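Local coordinates for protein peroxinectin A (Dictyostelium discoideum, PDB 6ERC) that uses a bound haem and hydrogen peroxide to oxidise phenolic donors, and also oxidises iodide and thiocyanate, at residues T24-L29 against N82-K87; F296-F301 against L384-D389; E313-N318 against L348-E353. All blocks are in the same frame, centred on the assembly; numbering follows the deposited sequence.

In the fold
Contacts 1 and 2 adjoin at the haem edge, their centres about 11 Å apart, while contact 3 sits on the opposite side of the chain's centre, about 34 Å and 31 Å from them. Contact 1 is complete before contact 2 begins, and both segments of contact 3, 313-318 and 348-353, fall between the two halves of contact 2. Helix 294-300 unites the first pair: T297 touches F26 and A84 of contact 1, and together the two contacts hold both haem propionates. Contact 3 joins hairpin strand 311-315 to the last part of helix 342-350 and the loop that follows, near a glycosylated turn. Haem anchoring is built from chain-distant pieces, well separated from the glycan on N318.

Contact 1 (T24-L29 against N82-K87); sequences TPFIRL and NMALSK. With NA (sodium ion), chain K; HEM (protoporphyrin IX containing Fe), chain F.
F26 sends its aromatic ring from the loop just after strand 24-25 toward the haem-pocket segment 82-87, and this one side chain makes the whole of the apolar contact. The CE1 edge of the ring comes up to the methyl of A84, with F26 CE1 and A84 CB 4.2 Å apart. The far end of the ring also nears the hydroxyl of S86, where F26 CZ stands 4.0 Å from S86 OG. The ring gets there because CG lies anti to its own carbonyl carbon, beside the backbone N (chi1 -76°). Phenylalanine suits the place: F26, A84 and S86 are all buried, and T297 of helix 294-300 and N144 of strand 139-144 also touch the ring. The small methyl of A84 lets the aromatic edge and a haem propionate approach the same short piece of chain.

Away from this packed centre the contact is looser. P25 and I27 stay clear of the other segment and are partly exposed; K87, also partly exposed, lies against S145.

Segment 82-87 has further tasks. L85 points away from F26 and packs on R213, the predicted transition-state stabiliser, while N82 O binds the sodium ion at 2.4 Å, joined by G147, Y149, D151 and N153.

S86 OG donates to HEM O2D at 2.9 Å, and S86 N makes a weak bond to HEM O1D at 3.3 Å. One serine therefore grips both oxygens of one propionate, with a neutral hydroxyl and an amide N-H, which would probably ease the burial of that negative charge beside an apolar ring.

Contact 2 (F296-F301 against L384-D389); sequences FTTTAF and LQRNRD. With HEM (protoporphyrin IX containing Fe), chain F.
T299 and N387 carry the polar link between helices 294-300 and 379-390, two members of the largely helical animal haem peroxidase fold that pass within 9.5 Å of each other, axis to axis, over the segments considered. T299 OG1 donates to N387 OD1 at 2.7 Å, meeting the amide oxygen almost end-on, with a C=O...donor angle of 174°. Beside it the T298 side chain runs past that of N387 in the opposite direction, T298 CG2 being 3.7 Å from N387 CA, and its methyl also reaches the aliphatic start of R386, 4.0 Å from R386 CG. Threonine serves both roles, one residue offering its hydroxyl and the next its methyl.

A second shell fixes these groups. The other end of the N387 amide, ND2, bonds to N383 O one turn earlier in its own helix, which probably fixes which end of the amide faces T299, and T298 OG1 is likewise occupied by N294 O.

R386 begins at the helix contact but leaves it: bends at chi2 (71°) and chi3 (56°) fold the chain so that its guanidinium meets a haem propionate edge-on. R386 NH2 donates to HEM O2A at 2.8 Å and NE to HEM O1A at 3.3 Å, while NH1 is taken by T119. A leucine in its place would probably leave that propionate without this two-pronged charged mate and T119 OG1 without its guanidinium partner.

The other propionate is met from helix 294-300, where T297 OG1 donates to HEM O2D at 2.8 Å.

Contact 3 (E313-N318 against L348-E353); sequences EYYSEN and LIINEE. With NAG (2-acetamido-2-deoxy-beta-D-glucopyranose), chain E.
I350 lays its CG2 methyl against the ring of Y315, coming 3.5 Å from Y315 CE2, with the two side chains crossing at about a right angle. The tyrosine stands on strand 311-315, which pairs with strand 321-326 as an antiparallel beta hairpin, while the isoleucine belongs to the last part of helix 342-350. A broad ring and a branched aliphatic side chain suit this partly covered seam, where I350 is largely exposed and R321 of the partner strand also touches the tyrosine.

Two residues earlier on the strand, the side chain of E313 runs roughly perpendicular to that of N351, the carboxylate and amide planes turned 81° apart. The contact is made by the methylene, E313 CG lying 3.5 Å from N351 ND2, and no hydrogen bond joins the two side chains. A bend at chi2 (-70°) takes the carboxylate off to one side, where E313 OE2 forms a salt bridge with R321, while N351 ND2 makes a weak hydrogen bond with D70.

Beyond Y315 the chain turns at N318, which carries an N-linked N-acetylglucosamine; N318 OD1 is held by the hydroxyl of T320, the hydroxyl residue of the N-glycosylation sequon, and the sugar does not touch 348-353.

One water bridges the two segments, donating to E313 OE2 at 3.2 Å and to N351 OD1 at 2.8 Å.

Contact 1 (T24-L29 against N82-K87)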
loop_
_atom_site.group_PDB
_atom_site.type_symbol
_atom_site.label_atom_id
_atom_site.label_comp_id
_atom_site.label_asym_id
_atom_site.label_seq_id
_atom_site.Cartn_x
_atom_site.Cartn_y
_atom_site.Cartn_z
ATOM N N THR A 24 13.108 10.814 -3.571
ATOM C CA THR A 24 12.998 12.211 -3.168
ATOM C C THR A 24 12.300 12.327 -1.815
ATOM O O THR A 24 11.456 11.486 -1.474
ATOM C CB THR A 24 12.220 13.036 -4.202
ATOM O OG1 THR A 24 10.910 12.488 -4.373
ATOM C CG2 THR A 24 12.948 13.052 -5.539
ATOM N N PRO A 25 12.640 13.342 -1.015
ATOM C CA PRO A 25 12.036 13.459 0.321
ATOM C C PRO A 25 10.518 13.488 0.252
ATOM O O PRO A 25 9.917 13.971 -0.715
ATOM C CB PRO A 25 12.587 14.788 0.863
ATOM C CG PRO A 25 13.728 15.189 -0.034
ATOM C CD PRO A 25 13.783 14.252 -1.211
ATOM N N PHE A 26 9.899 12.927 1.290
ATOM C CA PHE A 26 8.452 13.011 1.436
ATOM C C PHE A 26 8.022 14.447 1.721
ATOM O O PHE A 26 8.829 15.315 2.073
ATOM C CB PHE A 26 7.954 12.101 2.567
ATOM C CG PHE A 26 7.914 10.644 2.209
ATOM C CD1 PHE A 26 6.889 10.134 1.429
ATOM C CD2 PHE A 26 8.881 9.771 2.686
ATOM C CE1 PHE A 26 6.841 8.789 1.116
ATOM C CE2 PHE A 26 8.836 8.425 2.374
ATOM C CZ PHE A 26 7.814 7.934 1.589
ATOM N N ILE A 27 6.728 14.682 1.573
ATOM C CA ILE A 27 6.116 15.949 1.946
ATOM C C ILE A 27 5.586 15.832 3.372
ATOM O O ILE A 27 5.346 14.735 3.883
ATOM C CB ILE A 27 4.991 16.340 0.952
ATOM C CG1 ILE A 27 5.564 16.565 -0.450
ATOM C CG2 ILE A 27 4.237 17.585 1.399
ATOM C CD1 ILE A 27 6.564 17.711 -0.547
ATOM N N ARG A 28 5.420 16.976 4.032
ATOM C CA ARG A 28 4.842 17.040 5.368
ATOM C C ARG A 28 3.596 17.912 5.336
ATOM O O ARG A 28 3.638 19.045 4.846
ATOM C CB ARG A 28 5.844 17.603 6.383
ATOM C CG ARG A 28 7.062 16.731 6.627
ATOM C CD ARG A 28 6.802 15.654 7.668
ATOM N NE ARG A 28 8.007 14.871 7.925
ATOM C CZ ARG A 28 8.090 13.872 8.797
ATOM N NH1 ARG A 28 7.035 13.517 9.517
ATOM N NH2 ARG A 28 9.236 13.224 8.947
ATOM N N LEU A 29 2.490 17.380 5.854
ATOM C CA LEU A 29 1.327 18.215 6.128
ATOM C C LEU A 29 1.464 18.935 7.460
ATOM O O LEU A 29 0.909 20.026 7.631
ATOM C CB LEU A 29 0.052 17.371 6.134
ATOM C CG LEU A 29 -0.205 16.494 4.908
ATOM C CD1 LEU A 29 -1.520 15.752 5.076
ATOM C CD2 LEU A 29 -0.206 17.323 3.634
ATOM N N ASN A 82 2.039 1.532 -5.830
ATOM C CA ASN A 82 2.233 2.439 -6.952
ATOM C C ASN A 82 2.699 3.824 -6.523
ATOM O O ASN A 82 2.909 4.680 -7.388
ATOM C CB ASN A 82 0.931 2.588 -7.752
ATOM C CG ASN A 82 0.747 1.498 -8.787
ATOM O OD1 ASN A 82 1.276 1.587 -9.896
ATOM N ND2 ASN A 82 -0.018 0.471 -8.437
ATOM N N MET A 83 2.872 4.068 -5.225
ATOM C CA MET A 83 3.022 5.440 -4.749
ATOM C C MET A 83 4.173 5.652 -3.774
ATOM O O MET A 83 4.863 6.668 -3.875
ATOM C CB MET A 83 1.706 5.889 -4.095
ATOM C CG MET A 83 0.519 5.904 -5.043
ATOM S SD MET A 83 -1.021 6.420 -4.256
ATOM C CE MET A 83 -0.626 8.105 -3.815
ATOM N N ALA A 84 4.392 4.743 -2.826
ATOM C CA ALA A 84 5.327 5.029 -1.745
ATOM C C ALA A 84 6.059 3.774 -1.291
ATOM O O ALA A 84 5.477 2.690 -1.229
ATOM C CB ALA A 84 4.599 5.653 -0.550
ATOM N N LEU A 85 7.340 3.943 -0.961
ATOM C CA LEU A 85 8.127 2.901 -0.311
ATOM C C LEU A 85 9.074 3.562 0.678
ATOM O O LEU A 85 9.899 4.392 0.287
ATOM C CB LEU A 85 8.922 2.071 -1.322
ATOM C CG LEU A 85 9.829 1.005 -0.696
ATOM C CD1 LEU A 85 8.997 -0.118 -0.100
ATOM C CD2 LEU A 85 10.822 0.465 -1.705
ATOM N N SER A 86 8.962 3.184 1.951
ATOM C CA SER A 86 9.856 3.694 2.990
ATOM C C SER A 86 10.999 2.698 3.160
ATOM O O SER A 86 11.043 1.899 4.097
ATOM C CB SER A 86 9.091 3.916 4.288
ATOM O OG SER A 86 8.078 4.890 4.111
ATOM N N LYS A 87 11.938 2.752 2.227
ATOM C CA LYS A 87 13.029 1.783 2.204
ATOM C C LYS A 87 13.981 2.046 3.366
ATOM O O LYS A 87 14.505 3.161 3.477
ATOM C CB LYS A 87 13.773 1.856 0.875
ATOM C CG LYS A 87 14.723 0.687 0.628
ATOM C CD LYS A 87 15.325 0.739 -0.774
ATOM C CE LYS A 87 16.347 -0.368 -0.998
ATOM N NZ LYS A 87 15.728 -1.723 -0.938
HETATM NA NA NA K . 4.707 5.167 -8.965
HETATM C CHA HEM F . 3.560 -0.949 4.682
HETATM C CHB HEM F . 2.556 -5.669 4.993
HETATM C CHC HEM F . -1.987 -4.780 3.499
HETATM C CHD HEM F . -1.034 -0.032 3.426
HETATM C C1A HEM F . 3.658 -2.291 4.953
HETATM C C2A HEM F . 4.785 -2.946 5.571
HETATM C C3A HEM F . 4.515 -4.251 5.664
HETATM C C4A HEM F . 3.202 -4.464 5.098
HETATM C CMA HEM F . 5.425 -5.352 6.253
HETATM C CAA HEM F . 6.056 -2.222 6.044
HETATM C CBA HEM F . 6.068 -2.301 7.564
HETATM C CGA HEM F . 6.908 -1.187 8.129
HETATM O O1A HEM F . 6.547 0.004 7.939
HETATM O O2A HEM F . 7.938 -1.488 8.784
HETATM C C1B HEM F . 1.251 -5.829 4.596
HETATM C C2B HEM F . 0.572 -7.096 4.485
HETATM C C3B HEM F . -0.683 -6.860 4.067
HETATM C C4B HEM F . -0.836 -5.427 3.905
HETATM C CMB HEM F . 1.261 -8.438 4.805
HETATM C CAB HEM F . -1.835 -7.855 3.792
HETATM C CBB HEM F . -1.737 -9.169 4.016
HETATM C C1C HEM F . -2.138 -3.418 3.355
HETATM C C2C HEM F . -3.346 -2.722 2.945
HETATM C C3C HEM F . -3.075 -1.399 2.924
HETATM C C4C HEM F . -1.693 -1.237 3.321
HETATM C CMC HEM F . -4.652 -3.478 2.625
HETATM C CAC HEM F . -3.934 -0.154 2.577
HETATM C CBC HEM F . -5.210 -0.168 2.185
HETATM C C1D HEM F . 0.300 0.127 3.716
HETATM C C2D HEM F . 1.033 1.371 3.675
HETATM C C3D HEM F . 2.294 1.110 4.032
HETATM C C4D HEM F . 2.411 -0.303 4.292
HETATM C CMD HEM F . 0.424 2.741 3.311
HETATM C CAD HEM F . 3.471 2.097 4.124
HETATM C CBD HEM F . 3.952 2.288 2.690
HETATM C CGD HEM F . 5.447 2.495 2.638
HETATM O O1D HEM F . 6.188 1.480 2.621
HETATM O O2D HEM F . 5.909 3.664 2.605
HETATM N NA HEM F . 2.708 -3.248 4.675
HETATM N NB HEM F . 0.366 -4.831 4.236
HETATM N NC HEM F . -1.153 -2.479 3.573
HETATM N ND HEM F . 1.172 -0.873 4.095
HETATM FE FE HEM F . 0.789 -2.831 4.111
#

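Contact 2 (F296-F301 against L384-D389)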
loop_
_atom_site.group_PDB
_atom_site.type_symbol
_atom_site.label_atom_id
_atom_site.label_comp_id
_atom_site.label_asym_id
_atom_site.label_seq_id
_atom_site.Cartn_x
_atom_site.Cartn_y
_atom_site.Cartn_z
ATOM N N PHE A 296 0.551 10.543 5.013
ATOM C CA PHE A 296 -0.298 9.668 4.208
ATOM C C PHE A 296 0.195 8.229 4.268
ATOM O O PHE A 296 -0.541 7.320 4.669
ATOM C CB PHE A 296 -0.334 10.169 2.761
ATOM C CG PHE A 296 -1.059 9.248 1.810
ATOM C CD1 PHE A 296 -2.437 9.311 1.674
ATOM C CD2 PHE A 296 -0.359 8.331 1.041
ATOM C CE1 PHE A 296 -3.105 8.469 0.797
ATOM C CE2 PHE A 296 -1.024 7.486 0.159
ATOM C CZ PHE A 296 -2.396 7.557 0.040
ATOM N N THR A 297 1.447 8.003 3.875
ATOM C CA THR A 297 1.959 6.642 3.806
ATOM C C THR A 297 2.293 6.083 5.184
ATOM O O THR A 297 2.112 4.884 5.420
ATOM C CB THR A 297 3.192 6.593 2.898
ATOM O OG1 THR A 297 3.577 5.231 2.685
ATOM C CG2 THR A 297 4.364 7.353 3.498
ATOM N N THR A 298 2.763 6.925 6.104
ATOM C CA THR A 298 3.174 6.436 7.416
ATOM C C THR A 298 1.981 6.199 8.336
ATOM O O THR A 298 1.982 5.242 9.116
ATOM C CB THR A 298 4.143 7.425 8.065
ATOM O OG1 THR A 298 5.188 7.758 7.141
ATOM C CG2 THR A 298 4.755 6.825 9.322
ATOM N N THR A 299 0.955 7.051 8.259
ATOM C CA THR A 299 -0.122 7.046 9.246
ATOM C C THR A 299 -1.473 6.727 8.620
ATOM O O THR A 299 -2.037 5.668 8.906
ATOM C CB THR A 299 -0.157 8.395 9.968
ATOM O OG1 THR A 299 1.173 8.774 10.347
ATOM C CG2 THR A 299 -1.034 8.314 11.213
ATOM N N ALA A 300 -2.018 7.608 7.781
ATOM C CA ALA A 300 -3.414 7.491 7.372
ATOM C C ALA A 300 -3.665 6.210 6.583
ATOM O O ALA A 300 -4.532 5.406 6.940
ATOM C CB ALA A 300 -3.817 8.717 6.552
ATOM N N PHE A 301 -2.922 6.005 5.500
ATOM C CA PHE A 301 -3.237 4.922 4.578
ATOM C C PHE A 301 -2.795 3.552 5.076
ATOM O O PHE A 301 -3.012 2.560 4.372
ATOM C CB PHE A 301 -2.610 5.192 3.210
ATOM C CG PHE A 301 -3.334 4.527 2.080
ATOM C CD1 PHE A 301 -4.523 5.049 1.608
ATOM C CD2 PHE A 301 -2.832 3.378 1.495
ATOM C CE1 PHE A 301 -5.198 4.439 0.568
ATOM C CE2 PHE A 301 -3.503 2.765 0.455
ATOM C CZ PHE A 301 -4.686 3.297 -0.009
ATOM N N LEU A 384 3.877 1.477 14.575
ATOM C CA LEU A 384 4.170 2.412 15.659
ATOM C C LEU A 384 5.615 2.886 15.593
ATOM O O LEU A 384 5.895 4.084 15.711
ATOM C CB LEU A 384 3.880 1.758 17.008
ATOM C CG LEU A 384 2.465 1.913 17.573
ATOM C CD1 LEU A 384 2.156 3.369 17.899
ATOM C CD2 LEU A 384 1.427 1.351 16.621
ATOM N N GLN A 385 6.552 1.956 15.401
ATOM C CA GLN A 385 7.950 2.340 15.233
ATOM C C GLN A 385 8.112 3.332 14.089
ATOM O O GLN A 385 8.770 4.368 14.239
ATOM C CB GLN A 385 8.803 1.101 14.980
ATOM C CG GLN A 385 8.933 0.199 16.176
ATOM C CD GLN A 385 9.915 0.726 17.202
ATOM O OE1 GLN A 385 9.540 1.044 18.328
ATOM N NE2 GLN A 385 11.183 0.816 16.816
ATOM N N ARG A 386 7.517 3.023 12.931
ATOM C CA ARG A 386 7.695 3.865 11.752
ATOM C C ARG A 386 7.165 5.272 11.996
ATOM O O ARG A 386 7.795 6.257 11.595
ATOM C CB ARG A 386 6.999 3.224 10.546
ATOM C CG ARG A 386 7.401 3.803 9.193
ATOM C CD ARG A 386 8.821 3.421 8.804
ATOM N NE ARG A 386 9.031 1.976 8.803
ATOM C CZ ARG A 386 10.208 1.392 8.599
ATOM N NH1 ARG A 386 11.291 2.125 8.377
ATOM N NH2 ARG A 386 10.307 0.070 8.619
ATOM N N ASN A 387 6.007 5.388 12.650
ATOM C CA ASN A 387 5.488 6.707 12.997
ATOM C C ASN A 387 6.440 7.437 13.935
ATOM O O ASN A 387 6.705 8.633 13.759
ATOM C CB ASN A 387 4.103 6.578 13.632
ATOM C CG ASN A 387 3.039 6.159 12.637
ATOM O OD1 ASN A 387 2.410 6.998 11.994
ATOM N ND2 ASN A 387 2.827 4.856 12.514
ATOM N N ARG A 388 6.963 6.732 14.941
ATOM C CA ARG A 388 7.918 7.340 15.860
ATOM C C ARG A 388 9.272 7.546 15.197
ATOM O O ARG A 388 10.005 8.475 15.559
ATOM C CB ARG A 388 8.051 6.470 17.110
ATOM C CG ARG A 388 6.762 6.369 17.907
ATOM C CD ARG A 388 6.825 5.286 18.962
ATOM N NE ARG A 388 5.588 5.215 19.732
ATOM C CZ ARG A 388 5.414 4.449 20.805
ATOM N NH1 ARG A 388 6.404 3.683 21.244
ATOM N NH2 ARG A 388 4.251 4.454 21.442
ATOM N N ASP A 389 9.616 6.695 14.229
ATOM C CA ASP A 389 10.820 6.905 13.431
ATOM C C ASP A 389 10.710 8.185 12.611
ATOM O O ASP A 389 11.651 8.984 12.554
ATOM C CB ASP A 389 11.050 5.691 12.528
ATOM C CG ASP A 389 12.249 5.852 11.609
ATOM O OD1 ASP A 389 12.942 6.888 11.683
ATOM O OD2 ASP A 389 12.501 4.929 10.807
HETATM C CHA HEM F . 3.560 -0.949 4.682
HETATM C CHB HEM F . 2.556 -5.669 4.993
HETATM C CHC HEM F . -1.987 -4.780 3.499
HETATM C CHD HEM F . -1.034 -0.032 3.426
HETATM C C1A HEM F . 3.658 -2.291 4.953
HETATM C C2A HEM F . 4.785 -2.946 5.571
HETATM C C3A HEM F . 4.515 -4.251 5.664
HETATM C C4A HEM F . 3.202 -4.464 5.098
HETATM C CMA HEM F . 5.425 -5.352 6.253
HETATM C CAA HEM F . 6.056 -2.222 6.044
HETATM C CBA HEM F . 6.068 -2.301 7.564
HETATM C CGA HEM F . 6.908 -1.187 8.129
HETATM O O1A HEM F . 6.547 0.004 7.939
HETATM O O2A HEM F . 7.938 -1.488 8.784
HETATM C C1B HEM F . 1.251 -5.829 4.596
HETATM C C2B HEM F . 0.572 -7.096 4.485
HETATM C C3B HEM F . -0.683 -6.860 4.067
HETATM C C4B HEM F . -0.836 -5.427 3.905
HETATM C CMB HEM F . 1.261 -8.438 4.805
HETATM C CAB HEM F . -1.835 -7.855 3.792
HETATM C CBB HEM F . -1.737 -9.169 4.016
HETATM C C1C HEM F . -2.138 -3.418 3.355
HETATM C C2C HEM F . -3.346 -2.722 2.945
HETATM C C3C HEM F . -3.075 -1.399 2.924
HETATM C C4C HEM F . -1.693 -1.237 3.321
HETATM C CMC HEM F . -4.652 -3.478 2.625
HETATM C CAC HEM F . -3.934 -0.154 2.577
HETATM C CBC HEM F . -5.210 -0.168 2.185
HETATM C C1D HEM F . 0.300 0.127 3.716
HETATM C C2D HEM F . 1.033 1.371 3.675
HETATM C C3D HEM F . 2.294 1.110 4.032
HETATM C C4D HEM F . 2.411 -0.303 4.292
HETATM C CMD HEM F . 0.424 2.741 3.311
HETATM C CAD HEM F . 3.471 2.097 4.124
HETATM C CBD HEM F . 3.952 2.288 2.690
HETATM C CGD HEM F . 5.447 2.495 2.638
HETATM O O1D HEM F . 6.188 1.480 2.621
HETATM O O2D HEM F . 5.909 3.664 2.605
HETATM N NA HEM F . 2.708 -3.248 4.675
HETATM N NB HEM F . 0.366 -4.831 4.236
HETATM N NC HEM F . -1.153 -2.479 3.573
HETATM N ND HEM F . 1.172 -0.873 4.095
HETATM FE FE HEM F . 0.789 -2.831 4.111
#

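Contact 3 (E313-N318 against L348-E353)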
loop_
_atom_site.group_PDB
_atom_site.type_symbol
_atom_site.label_atom_id
_atom_site.label_comp_id
_atom_site.label_asym_id
_atom_site.label_seq_id
_atom_site.Cartn_x
_atom_site.Cartn_y
_atom_site.Cartn_z
ATOM N N GLU A 313 -9.821 -16.968 0.966
ATOM C CA GLU A 313 -10.780 -17.952 0.478
ATOM C C GLU A 313 -10.439 -18.422 -0.935
ATOM O O GLU A 313 -9.912 -17.669 -1.759
ATOM C CB GLU A 313 -12.194 -17.370 0.492
ATOM C CG GLU A 313 -12.771 -17.129 1.883
ATOM C CD GLU A 313 -13.084 -18.421 2.623
ATOM O OE1 GLU A 313 -13.286 -19.458 1.955
ATOM O OE2 GLU A 313 -13.128 -18.401 3.872
ATOM N N TYR A 314 -10.754 -19.690 -1.203
ATOM C CA TYR A 314 -10.599 -20.304 -2.518
ATOM C C TYR A 314 -11.931 -20.898 -2.943
ATOM O O TYR A 314 -12.571 -21.611 -2.164
ATOM C CB TYR A 314 -9.538 -21.409 -2.512
ATOM C CG TYR A 314 -8.112 -20.921 -2.509
ATOM C CD1 TYR A 314 -7.542 -20.387 -1.361
ATOM C CD2 TYR A 314 -7.326 -21.017 -3.648
ATOM C CE1 TYR A 314 -6.230 -19.946 -1.351
ATOM C CE2 TYR A 314 -6.015 -20.581 -3.651
ATOM C CZ TYR A 314 -5.471 -20.048 -2.501
ATOM O OH TYR A 314 -4.165 -19.609 -2.496
ATOM N N TYR A 315 -12.335 -20.622 -4.180
ATOM C CA TYR A 315 -13.555 -21.181 -4.742
ATOM C C TYR A 315 -13.255 -21.786 -6.106
ATOM O O TYR A 315 -12.395 -21.299 -6.842
ATOM C CB TYR A 315 -14.655 -20.118 -4.863
ATOM C CG TYR A 315 -15.341 -19.806 -3.554
ATOM C CD1 TYR A 315 -16.482 -20.497 -3.167
ATOM C CD2 TYR A 315 -14.848 -18.826 -2.704
ATOM C CE1 TYR A 315 -17.114 -20.221 -1.974
ATOM C CE2 TYR A 315 -15.474 -18.541 -1.504
ATOM C CZ TYR A 315 -16.607 -19.243 -1.145
ATOM O OH TYR A 315 -17.240 -18.972 0.047
ATOM N N SER A 316 -13.968 -22.859 -6.434
ATOM C CA SER A 316 -13.775 -23.530 -7.708
ATOM C C SER A 316 -14.786 -23.023 -8.739
ATOM O O SER A 316 -15.641 -22.181 -8.453
ATOM C CB SER A 316 -13.875 -25.042 -7.532
ATOM O OG SER A 316 -15.187 -25.429 -7.179
ATOM N N GLU A 317 -14.685 -23.548 -9.963
ATOM C CA GLU A 317 -15.530 -23.068 -11.051
ATOM C C GLU A 317 -17.012 -23.220 -10.720
ATOM O O GLU A 317 -17.809 -22.318 -10.997
ATOM C CB GLU A 317 -15.191 -23.812 -12.342
ATOM C CG GLU A 317 -15.763 -23.173 -13.599
ATOM C CD GLU A 317 -15.507 -24.000 -14.840
ATOM O OE1 GLU A 317 -14.776 -25.009 -14.745
ATOM O OE2 GLU A 317 -16.042 -23.643 -15.910
ATOM N N ASN A 318 -17.402 -24.349 -10.123
ATOM C CA ASN A 318 -18.806 -24.609 -9.835
ATOM C C ASN A 318 -19.258 -24.011 -8.502
ATOM O O ASN A 318 -20.284 -24.436 -7.959
ATOM C CB ASN A 318 -19.094 -26.116 -9.870
ATOM C CG ASN A 318 -18.253 -26.910 -8.884
ATOM O OD1 ASN A 318 -17.824 -26.398 -7.850
ATOM N ND2 ASN A 318 -18.010 -28.179 -9.211
ATOM N N LEU A 348 -11.743 -13.475 -3.157
ATOM C CA LEU A 348 -11.499 -12.080 -2.804
ATOM C C LEU A 348 -12.752 -11.228 -2.972
ATOM O O LEU A 348 -12.993 -10.306 -2.184
ATOM C CB LEU A 348 -10.361 -11.516 -3.654
ATOM C CG LEU A 348 -8.967 -12.105 -3.436
ATOM C CD1 LEU A 348 -8.002 -11.515 -4.451
ATOM C CD2 LEU A 348 -8.472 -11.852 -2.021
ATOM N N ILE A 349 -13.557 -11.509 -4.000
ATOM C CA ILE A 349 -14.712 -10.666 -4.294
ATOM C C ILE A 349 -15.956 -11.063 -3.509
ATOM O O ILE A 349 -16.902 -10.266 -3.425
ATOM C CB ILE A 349 -15.042 -10.671 -5.800
ATOM C CG1 ILE A 349 -15.505 -12.060 -6.263
ATOM C CG2 ILE A 349 -13.834 -10.209 -6.605
ATOM C CD1 ILE A 349 -16.043 -12.090 -7.685
ATOM N N ILE A 350 -15.988 -12.263 -2.931
ATOM C CA ILE A 350 -17.170 -12.737 -2.218
ATOM C C ILE A 350 -16.973 -12.586 -0.714
ATOM O O ILE A 350 -17.934 -12.348 0.026
ATOM C CB ILE A 350 -17.489 -14.201 -2.591
ATOM C CG1 ILE A 350 -18.920 -14.562 -2.189
ATOM C CG2 ILE A 350 -16.506 -15.174 -1.939
ATOM C CD1 ILE A 350 -19.983 -13.968 -3.090
ATOM N N ASN A 351 -15.731 -12.717 -0.251
ATOM C CA ASN A 351 -15.453 -12.780 1.178
ATOM C C ASN A 351 -15.363 -11.379 1.778
ATOM O O ASN A 351 -14.659 -10.512 1.252
ATOM C CB ASN A 351 -14.154 -13.547 1.424
ATOM C CG ASN A 351 -13.904 -13.817 2.892
ATOM O OD1 ASN A 351 -14.839 -13.907 3.689
ATOM N ND2 ASN A 351 -12.637 -13.948 3.260
ATOM N N GLU A 352 -16.073 -11.164 2.885
ATOM C CA GLU A 352 -16.079 -9.869 3.550
ATOM C C GLU A 352 -14.809 -9.689 4.373
ATOM O O GLU A 352 -14.340 -10.624 5.028
ATOM C CB GLU A 352 -17.306 -9.736 4.453
ATOM C CG GLU A 352 -17.579 -8.314 4.917
ATOM C CD GLU A 352 -18.689 -8.237 5.953
ATOM O OE1 GLU A 352 -18.448 -8.630 7.119
ATOM O OE2 GLU A 352 -19.801 -7.791 5.597
ATOM N N GLU A 353 -14.256 -8.478 4.339
ATOM C CA GLU A 353 -12.999 -8.197 5.022
ATOM C C GLU A 353 -13.262 -7.833 6.483
ATOM O O GLU A 353 -14.384 -7.917 6.988
ATOM C CB GLU A 353 -12.234 -7.084 4.308
ATOM C CG GLU A 353 -12.832 -5.693 4.474
ATOM C CD GLU A 353 -11.917 -4.606 3.955
ATOM O OE1 GLU A 353 -10.856 -4.945 3.391
ATOM O OE2 GLU A 353 -12.253 -3.414 4.118
HETATM C C1 NAG E . -17.380 -29.076 -9.026
HETATM C C2 NAG E . -15.923 -29.062 -8.511
HETATM C C3 NAG E . -15.693 -30.184 -7.493
HETATM C C4 NAG E . -16.761 -30.180 -6.410
HETATM C C5 NAG E . -18.136 -30.234 -7.055
HETATM C C6 NAG E . -19.266 -30.217 -6.052
HETATM C C7 NAG E . -14.655 -28.234 -10.477
HETATM C C8 NAG E . -15.328 -26.910 -10.289
HETATM N N2 NAG E . -14.982 -29.203 -9.613
HETATM O O3 NAG E . -14.409 -30.022 -6.902
HETATM O O4 NAG E . -16.598 -31.315 -5.569
HETATM O O5 NAG E . -18.298 -29.091 -7.904
HETATM O O6 NAG E . -18.783 -30.261 -4.716
HETATM O O7 NAG E . -13.849 -28.425 -11.384
HETATM O O HOH W 1 -14.096 -15.884 5.590
#